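Local coordinates for putative enoyl-CoA hydratase (Streptomyces avermitilis, PDB 3GKB), which is of unknown function but, as a crotonase-like protein, probably acts on acyl-CoA substrates as an enoyl-CoA hydratase or a related enzyme, at residues Q157-R162 and E170-A175; D259-P264 and R268-L273; Q96-L101 and A122-A127. All blocks are in the same frame, centred on the assembly; numbering follows the deposited sequence.

The centre of contact 3 is about 5 Å from that of the chain, and the centres of contacts 1 and 3 are about 14 Å apart. These two touch: Tyr158 OH lies 2.7 Å from Glu100 OE2, probably hydrogen-bonded, and Arg162 NH1 approaches Ala126 O at 3.1 Å. Segment 157-162 thus reaches both helices. Helix 120-127 of contact 3 probably borders the active site, as in related hydratases; a glycerol, probably from the crystallisation liquor, is hydrogen-bonded to Ala126 O at its C-terminal end. The centre of contact 2 is about 21 Å from that of contact 1, which it meets where Ala175 O packs on Glu271 CG; its nearest atoms stay about 9 Å from contact 3.

Contact 1: Q157-R162 and E170-A175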
loop_
_atom_site.group_PDB
_atom_site.type_symbol
_atom_site.label_atom_id
_atom_site.label_comp_id
_atom_site.label_asym_id
_atom_site.label_seq_id
_atom_site.Cartn_x
_atom_site.Cartn_y
_atom_site.Cartn_z
ATOM N N GLN B 157 -6.407 -7.648 10.830
ATOM C CA GLN B 157 -5.112 -8.003 10.277
ATOM C C GLN B 157 -5.072 -8.051 8.757
ATOM O O GLN B 157 -4.057 -7.643 8.146
ATOM C CB GLN B 157 -4.610 -9.311 10.889
ATOM C CG GLN B 157 -4.622 -9.295 12.437
ATOM C CD GLN B 157 -3.845 -8.098 13.004
ATOM O OE1 GLN B 157 -2.653 -7.981 12.787
ATOM N NE2 GLN B 157 -4.540 -7.181 13.669
ATOM N N TYR B 158 -6.149 -8.538 8.139
ATOM C CA TYR B 158 -6.230 -8.526 6.693
ATOM C C TYR B 158 -6.210 -7.076 6.186
ATOM O O TYR B 158 -5.530 -6.762 5.217
ATOM C CB TYR B 158 -7.460 -9.270 6.187
ATOM C CG TYR B 158 -7.592 -10.716 6.674
ATOM C CD1 TYR B 158 -6.492 -11.440 7.177
ATOM C CD2 TYR B 158 -8.824 -11.346 6.638
ATOM C CE1 TYR B 158 -6.636 -12.755 7.594
ATOM C CE2 TYR B 158 -8.987 -12.627 7.070
ATOM C CZ TYR B 158 -7.899 -13.355 7.522
ATOM O OH TYR B 158 -8.102 -14.655 7.950
ATOM N N LEU B 159 -6.942 -6.203 6.863
ATOM C CA LEU B 159 -6.906 -4.766 6.546
ATOM C C LEU B 159 -5.543 -4.190 6.814
ATOM O O LEU B 159 -5.004 -3.479 5.961
ATOM C CB LEU B 159 -7.944 -3.997 7.369
ATOM C CG LEU B 159 -9.389 -4.153 6.841
ATOM C CD1 LEU B 159 -10.406 -3.799 7.928
ATOM C CD2 LEU B 159 -9.613 -3.262 5.595
ATOM N N ARG B 160 -4.972 -4.449 7.983
ATOM C CA ARG B 160 -3.642 -3.887 8.222
ATOM C C ARG B 160 -2.687 -4.194 7.053
ATOM O O ARG B 160 -1.946 -3.316 6.561
ATOM C CB ARG B 160 -3.029 -4.374 9.523
ATOM C CG ARG B 160 -1.765 -3.591 9.836
ATOM C CD ARG B 160 -1.173 -3.873 11.159
ATOM N NE ARG B 160 -0.174 -2.820 11.417
ATOM C CZ ARG B 160 0.030 -2.226 12.598
ATOM N NH1 ARG B 160 -0.668 -2.587 13.659
ATOM N NH2 ARG B 160 0.952 -1.286 12.720
ATOM N N GLY B 161 -2.677 -5.457 6.635
ATOM C CA GLY B 161 -1.762 -5.915 5.588
ATOM C C GLY B 161 -2.095 -5.350 4.228
ATOM O O GLY B 161 -1.187 -4.942 3.506
ATOM N N ARG B 162 -3.383 -5.260 3.888
ATOM C CA ARG B 162 -3.782 -4.825 2.548
ATOM C C ARG B 162 -3.898 -3.318 2.369
ATOM O O ARG B 162 -3.598 -2.818 1.285
ATOM C CB ARG B 162 -5.088 -5.470 2.148
ATOM C CG ARG B 162 -4.946 -7.008 1.938
ATOM C CD ARG B 162 -6.189 -7.623 1.292
ATOM N NE ARG B 162 -6.269 -7.321 -0.135
ATOM C CZ ARG B 162 -6.886 -8.073 -1.035
ATOM N NH1 ARG B 162 -7.492 -9.195 -0.662
ATOM N NH2 ARG B 162 -6.894 -7.709 -2.331
ATOM N N GLU B 170 -9.525 3.522 10.039
ATOM C CA GLU B 170 -10.640 4.198 9.410
ATOM C C GLU B 170 -11.753 3.185 9.077
ATOM O O GLU B 170 -12.915 3.419 9.406
ATOM C CB GLU B 170 -10.202 4.937 8.141
ATOM C CG GLU B 170 -11.375 5.638 7.416
ATOM C CD GLU B 170 -11.021 6.096 5.988
ATOM O OE1 GLU B 170 -9.875 5.893 5.530
ATOM O OE2 GLU B 170 -11.922 6.607 5.321
ATOM N N VAL B 171 -11.412 2.093 8.414
ATOM C CA VAL B 171 -12.462 1.116 8.007
ATOM C C VAL B 171 -13.178 0.592 9.241
ATOM O O VAL B 171 -14.405 0.553 9.285
ATOM C CB VAL B 171 -11.899 -0.019 7.127
ATOM C CG1 VAL B 171 -12.903 -1.181 6.983
ATOM C CG2 VAL B 171 -11.519 0.533 5.744
ATOM N N VAL B 172 -12.410 0.168 10.239
ATOM C CA VAL B 172 -12.973 -0.460 11.432
ATOM C C VAL B 172 -13.825 0.508 12.287
ATOM O O VAL B 172 -14.920 0.153 12.723
ATOM C CB VAL B 172 -11.848 -1.117 12.241
ATOM C CG1 VAL B 172 -12.312 -1.519 13.631
ATOM C CG2 VAL B 172 -11.289 -2.351 11.424
ATOM N N LEU B 173 -13.336 1.731 12.482
ATOM C CA LEU B 173 -13.985 2.649 13.420
ATOM C C LEU B 173 -15.073 3.482 12.760
ATOM O O LEU B 173 -16.075 3.765 13.392
ATOM C CB LEU B 173 -12.935 3.498 14.142
ATOM C CG LEU B 173 -12.073 2.732 15.153
ATOM C CD1 LEU B 173 -10.986 3.629 15.738
ATOM C CD2 LEU B 173 -12.888 2.090 16.319
ATOM N N THR B 174 -14.933 3.851 11.483
ATOM C CA THR B 174 -16.043 4.546 10.804
ATOM C C THR B 174 -17.177 3.556 10.550
ATOM O O THR B 174 -18.343 3.929 10.497
ATOM C CB THR B 174 -15.673 5.254 9.479
ATOM O OG1 THR B 174 -15.336 4.313 8.451
ATOM C CG2 THR B 174 -14.547 6.226 9.680
ATOM N N ALA B 175 -16.811 2.292 10.375
ATOM C CA ALA B 175 -17.767 1.208 10.130
ATOM C C ALA B 175 -18.696 1.491 8.939
ATOM O O ALA B 175 -19.783 0.956 8.871
ATOM C CB ALA B 175 -18.593 0.895 11.391
#
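Leu159 of helix 155-163 meets Val171 and Val172 of helix 165-174, two consecutive helices of the crotonase fold that pack through a small apolar seam. The approach is made by the branched end of the leucine. Its CD1 is 3.7 Å from Val171 CG1 and 3.9 Å from Val172 CG2, so one methyl is shared by two successive valines, while Leu159 CD2 stands farther back, 4.1 Å from Val171 CG1. The two valines have the same rotamer but offer different branches. In Val171 the touching methyl is the one anti to the backbone N (chi1 167°), whereas Val172 presents CG2, the methyl lying beside its N. With all three side chains buried and no hydrogen bond between the segments, the seam rests on van der Waals contact alone, and the backbones stay apart, with Leu159 CA and Val171 CA separated by 8.2 Å.

Near the end of helix 165-174, Glu170 O is gripped from opposite faces of its plane by two donors of one residue: Thr174 OG1 at 2.8 Å and Thr174 N at 2.9 Å. Ala175, with positive phi, then leaves the helix.

Both helices face another subunit: Arg160 forms a salt bridge to Asp227 of the second subunit and Glu170 one to Arg191 of that same neighbour, so the seam lies beside a trimer interface. Within the chain, Trp188 lies against both Leu159 and Val171, and Phe178 of strand 178-179 also touches Val171.

Contact 2: D259-P264 and R268-L273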
loop_
_atom_site.group_PDB
_atom_site.type_symbol
_atom_site.label_atom_id
_atom_site.label_comp_id
_atom_site.label_asym_id
_atom_site.label_seq_id
_atom_site.Cartn_x
_atom_site.Cartn_y
_atom_site.Cartn_z
ATOM N N ASP B 259 -34.984 -4.978 15.635
ATOM C CA ASP B 259 -35.254 -3.917 14.685
ATOM C C ASP B 259 -35.087 -4.326 13.211
ATOM O O ASP B 259 -35.169 -3.477 12.327
ATOM C CB ASP B 259 -34.376 -2.694 15.012
ATOM C CG ASP B 259 -34.832 -1.964 16.266
ATOM O OD1 ASP B 259 -35.843 -2.383 16.893
ATOM O OD2 ASP B 259 -34.192 -0.952 16.621
ATOM N N GLY B 260 -34.873 -5.613 12.949
ATOM C CA GLY B 260 -34.857 -6.107 11.586
ATOM C C GLY B 260 -33.532 -6.538 10.998
ATOM O O GLY B 260 -33.472 -6.799 9.792
ATOM N N ALA B 261 -32.458 -6.615 11.800
ATOM C CA ALA B 261 -31.225 -7.186 11.255
ATOM C C ALA B 261 -31.522 -8.613 10.749
ATOM O O ALA B 261 -32.403 -9.305 11.266
ATOM C CB ALA B 261 -30.060 -7.152 12.285
ATOM N N GLN B 262 -30.811 -9.017 9.703
ATOM C CA GLN B 262 -30.896 -10.357 9.150
ATOM C C GLN B 262 -32.182 -10.556 8.349
ATOM O O GLN B 262 -32.579 -11.678 8.058
ATOM C CB GLN B 262 -30.651 -11.437 10.224
ATOM C CG GLN B 262 -29.309 -11.190 10.924
ATOM C CD GLN B 262 -28.694 -12.361 11.701
ATOM O OE1 GLN B 262 -27.524 -12.277 12.056
ATOM N NE2 GLN B 262 -29.460 -13.422 11.984
ATOM N N THR B 263 -32.802 -9.435 7.989
ATOM C CA THR B 263 -33.823 -9.367 6.963
ATOM C C THR B 263 -33.291 -8.470 5.863
ATOM O O THR B 263 -32.493 -7.580 6.122
ATOM C CB THR B 263 -35.132 -8.762 7.503
ATOM O OG1 THR B 263 -34.980 -7.350 7.707
ATOM C CG2 THR B 263 -35.520 -9.423 8.803
ATOM N N PRO B 264 -33.755 -8.669 4.625
ATOM C CA PRO B 264 -33.250 -7.843 3.514
ATOM C C PRO B 264 -33.394 -6.351 3.736
ATOM O O PRO B 264 -32.432 -5.581 3.501
ATOM C CB PRO B 264 -34.091 -8.314 2.335
ATOM C CG PRO B 264 -34.369 -9.743 2.680
ATOM C CD PRO B 264 -34.656 -9.733 4.146
ATOM N N ARG B 268 -30.001 -3.811 4.282
ATOM C CA ARG B 268 -29.663 -2.938 3.172
ATOM C C ARG B 268 -28.806 -1.737 3.647
ATOM O O ARG B 268 -27.756 -1.450 3.068
ATOM C CB ARG B 268 -30.922 -2.450 2.448
ATOM C CG ARG B 268 -30.618 -1.550 1.217
ATOM C CD ARG B 268 -31.829 -1.461 0.255
ATOM N NE ARG B 268 -32.300 -2.804 -0.085
ATOM C CZ ARG B 268 -33.533 -3.275 0.111
ATOM N NH1 ARG B 268 -34.515 -2.518 0.598
ATOM N NH2 ARG B 268 -33.804 -4.530 -0.220
ATOM N N ASP B 269 -29.256 -1.088 4.729
ATOM C CA ASP B 269 -28.496 -0.035 5.395
ATOM C C ASP B 269 -28.264 -0.450 6.839
ATOM O O ASP B 269 -28.727 0.205 7.781
ATOM C CB ASP B 269 -29.251 1.325 5.326
ATOM C CG ASP B 269 -28.476 2.500 5.978
ATOM O OD1 ASP B 269 -27.241 2.398 6.246
ATOM O OD2 ASP B 269 -29.125 3.559 6.214
ATOM N N LEU B 270 -27.525 -1.541 7.021
ATOM C CA LEU B 270 -27.269 -2.041 8.370
ATOM C C LEU B 270 -26.571 -0.995 9.243
ATOM O O LEU B 270 -26.778 -0.970 10.471
ATOM C CB LEU B 270 -26.490 -3.371 8.332
ATOM C CG LEU B 270 -26.293 -4.132 9.637
ATOM C CD1 LEU B 270 -27.665 -4.529 10.255
ATOM C CD2 LEU B 270 -25.404 -5.361 9.417
ATOM N N GLU B 271 -25.729 -0.147 8.637
ATOM C CA GLU B 271 -24.970 0.859 9.395
ATOM C C GLU B 271 -25.948 1.804 10.033
ATOM O O GLU B 271 -25.905 2.024 11.252
ATOM C CB GLU B 271 -23.983 1.629 8.502
ATOM C CG GLU B 271 -22.844 0.782 7.953
ATOM C CD GLU B 271 -23.211 -0.145 6.768
ATOM O OE1 GLU B 271 -24.282 0.043 6.130
ATOM O OE2 GLU B 271 -22.406 -1.080 6.468
ATOM N N GLY B 272 -26.869 2.322 9.223
ATOM C CA GLY B 272 -27.952 3.186 9.724
ATOM C C GLY B 272 -28.827 2.528 10.797
ATOM O O GLY B 272 -29.144 3.131 11.830
ATOM N N LEU B 273 -29.213 1.281 10.565
ATOM C CA LEU B 273 -30.022 0.543 11.520
ATOM C C LEU B 273 -29.313 0.418 12.862
ATOM O O LEU B 273 -29.895 0.690 13.925
ATOM C CB LEU B 273 -30.377 -0.833 10.949
ATOM C CG LEU B 273 -31.222 -1.751 11.828
ATOM C CD1 LEU B 273 -32.463 -0.995 12.325
ATOM C CD2 LEU B 273 -31.644 -2.963 11.044
#
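Leu273 presses both of its methyls against the start of the loop 259-264. CD1 rests 3.7 Å from Asp259 CB and equally close to Asp259 O, and CD2 comes within 3.8 Å of Ala261 N. With CG anti to the backbone N (chi1 180°), the leucine extends from helix 270-280 across the loop backbone, meeting mostly main-chain atoms. One turn back, Leu270 uses only CD1, which is 4.1 Å from Ala261 CB. Without the two methyls, as with an alanine here, the backbone at Asp259 and Ala261 would probably lose its cover, leaving Leu270 as the remaining apolar contact between helix and loop.

At the other end, Arg268 N makes a weak hydrogen bond to Pro264 O at 3.1 Å, spanning the one-turn helix 264-268. Arg268 CB is 3.6 Å from the same Pro264 O, and a bend at chi3 brings the guanidinium back so that this oxygen lies over one face, offset toward the rim; Arg268 NE forms a salt bridge with Glu64.

Behind these contacts, local bonds set the shape of each segment. Gly260 O lies in a type II turn running to Thr263 and accepts from Thr263 N as well as from Thr263 OG1, the latter at 2.6 Å, in the carbonyl plane and on a lone pair. The same hydroxyl oxygen takes a bond from Gly266 N, making Thr263 the N-cap of helix 264-268. Asp269 does likewise for the next helix: its OD1 receives Gly272 N at 3.0 Å, from above the carboxylate plane.

Gly260, at positive phi, is the C-prime residue of a Schellman motif that ends helix 248-258. Helix stop, tight turn and two successive side-chain N-caps together form a compact connection between consecutive helices.

Contact 3: Q96-L101 and A122-A127; sequences QAVGEL and AEFVAA
Helices 96-103 and 120-127 come closest at Gly99 and Ala127, whose CA atoms are only 5.3 Å apart. This buried helix pair belongs to the core of the crotonase fold. In enzymes of this family the N-terminal end of the helix equivalent to 120-127 probably helps form the oxyanion hole.

With no side chain at Gly99, the Ala127 methyl lies straight on its backbone: Ala127 CB is 3.7 Å from Gly99 O and 3.8 Å from Gly99 CA. No hydrogen bond joins the two segments.

Beside this small-residue contact, Val98 and Phe124 cross at about a right angle. Phe124 has CG anti to its backbone N (chi1 -172°), which carries the ring out across Val98. The ring also meets Phe58 edge-to-face and touches Ile102 farther along helix 96-103. On helix 120-127, Glu123 probably occupies the position of a catalytic glutamate in related hydratases; its OE1 accepts bonds from Gly153 N and Gly155 N, tying this helix to the loop leading into helix 155-163 and to its first residue. Gln96 NE2, at the start of the other segment, reaches Glu236 and the carbonyl oxygen of Leu233 in helix 230-243. Between Val98 and Phe124 the touching atoms are CG1 and CD1, 4.0 Å apart, the methyl approaching the ring obliquely.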
loop_
_atom_site.group_PDB
_atom_site.type_symbol
_atom_site.label_atom_id
_atom_site.label_comp_id
_atom_site.label_asym_id
_atom_site.label_seq_id
_atom_site.Cartn_x
_atom_site.Cartn_y
_atom_site.Cartn_z
ATOM N N GLN B 96 -11.836 -16.638 13.040
ATOM C CA GLN B 96 -10.611 -16.525 12.254
ATOM C C GLN B 96 -10.361 -17.787 11.438
ATOM O O GLN B 96 -9.777 -17.714 10.372
ATOM C CB GLN B 96 -9.417 -16.244 13.166
ATOM C CG GLN B 96 -9.507 -14.894 13.895
ATOM C CD GLN B 96 -8.468 -14.737 15.001
ATOM O OE1 GLN B 96 -7.940 -15.737 15.528
ATOM N NE2 GLN B 96 -8.184 -13.483 15.381
ATOM N N ALA B 97 -10.852 -18.940 11.908
ATOM C CA ALA B 97 -10.621 -20.203 11.198
ATOM C C ALA B 97 -11.169 -20.204 9.769
ATOM O O ALA B 97 -10.575 -20.860 8.914
ATOM C CB ALA B 97 -11.199 -21.374 11.974
ATOM N N VAL B 98 -12.238 -19.444 9.496
ATOM C CA VAL B 98 -12.797 -19.339 8.132
ATOM C C VAL B 98 -11.809 -18.665 7.173
ATOM O O VAL B 98 -11.366 -19.250 6.165
ATOM C CB VAL B 98 -14.128 -18.525 8.124
ATOM C CG1 VAL B 98 -14.670 -18.368 6.693
ATOM C CG2 VAL B 98 -15.133 -19.134 9.093
ATOM N N GLY B 99 -11.435 -17.418 7.490
ATOM C CA GLY B 99 -10.442 -16.720 6.672
ATOM C C GLY B 99 -9.094 -17.439 6.613
ATOM O O GLY B 99 -8.447 -17.494 5.569
ATOM N N GLU B 100 -8.674 -18.032 7.718
ATOM C CA GLU B 100 -7.407 -18.746 7.721
ATOM C C GLU B 100 -7.432 -19.985 6.836
ATOM O O GLU B 100 -6.442 -20.291 6.184
ATOM C CB GLU B 100 -6.945 -19.048 9.157
ATOM C CG GLU B 100 -6.548 -17.757 9.903
ATOM C CD GLU B 100 -5.478 -16.973 9.164
ATOM O OE1 GLU B 100 -4.283 -17.374 9.168
ATOM O OE2 GLU B 100 -5.846 -15.951 8.544
ATOM N N LEU B 101 -8.571 -20.680 6.758
ATOM C CA LEU B 101 -8.690 -21.814 5.805
ATOM C C LEU B 101 -8.534 -21.305 4.357
ATOM O O LEU B 101 -7.752 -21.830 3.573
ATOM C CB LEU B 101 -10.030 -22.496 6.004
ATOM C CG LEU B 101 -10.301 -23.799 5.249
ATOM C CD1 LEU B 101 -9.306 -24.868 5.645
ATOM C CD2 LEU B 101 -11.736 -24.180 5.564
ATOM N N ALA B 122 -16.947 -9.597 5.013
ATOM C CA ALA B 122 -15.877 -8.741 4.458
ATOM C C ALA B 122 -14.512 -9.372 4.711
ATOM O O ALA B 122 -13.578 -9.239 3.901
ATOM C CB ALA B 122 -15.929 -7.334 5.056
ATOM N N GLU B 123 -14.391 -10.062 5.840
ATOM C CA GLU B 123 -13.193 -10.838 6.169
ATOM C C GLU B 123 -12.943 -11.937 5.138
ATOM O O GLU B 123 -11.807 -12.127 4.704
ATOM C CB GLU B 123 -13.276 -11.402 7.610
ATOM C CG GLU B 123 -13.299 -10.276 8.676
ATOM C CD GLU B 123 -13.586 -10.716 10.144
ATOM O OE1 GLU B 123 -12.870 -10.254 11.048
ATOM O OE2 GLU B 123 -14.536 -11.490 10.392
ATOM N N PHE B 124 -14.022 -12.630 4.752
ATOM C CA PHE B 124 -14.017 -13.713 3.751
ATOM C C PHE B 124 -13.505 -13.167 2.427
ATOM O O PHE B 124 -12.539 -13.701 1.833
ATOM C CB PHE B 124 -15.463 -14.252 3.647
ATOM C CG PHE B 124 -15.631 -15.480 2.820
ATOM C CD1 PHE B 124 -16.135 -16.638 3.407
ATOM C CD2 PHE B 124 -15.387 -15.487 1.456
ATOM C CE1 PHE B 124 -16.330 -17.774 2.686
ATOM C CE2 PHE B 124 -15.597 -16.675 0.715
ATOM C CZ PHE B 124 -16.062 -17.793 1.343
ATOM N N VAL B 125 -14.066 -12.021 2.012
ATOM C CA VAL B 125 -13.635 -11.372 0.769
ATOM C C VAL B 125 -12.142 -11.062 0.800
ATOM O O VAL B 125 -11.441 -11.346 -0.185
ATOM C CB VAL B 125 -14.457 -10.094 0.457
ATOM C CG1 VAL B 125 -13.854 -9.313 -0.764
ATOM C CG2 VAL B 125 -15.950 -10.448 0.224
ATOM N N ALA B 126 -11.648 -10.487 1.906
ATOM C CA ALA B 126 -10.245 -10.013 1.973
ATOM C C ALA B 126 -9.241 -11.162 2.082
ATOM O O ALA B 126 -8.076 -11.000 1.760
ATOM C CB ALA B 126 -10.066 -9.062 3.154
ATOM N N ALA B 127 -9.711 -12.332 2.499
ATOM C CA ALA B 127 -8.837 -13.494 2.776
ATOM C C ALA B 127 -8.445 -14.253 1.495
ATOM O O ALA B 127 -7.404 -14.921 1.448
ATOM C CB ALA B 127 -9.533 -14.457 3.725
#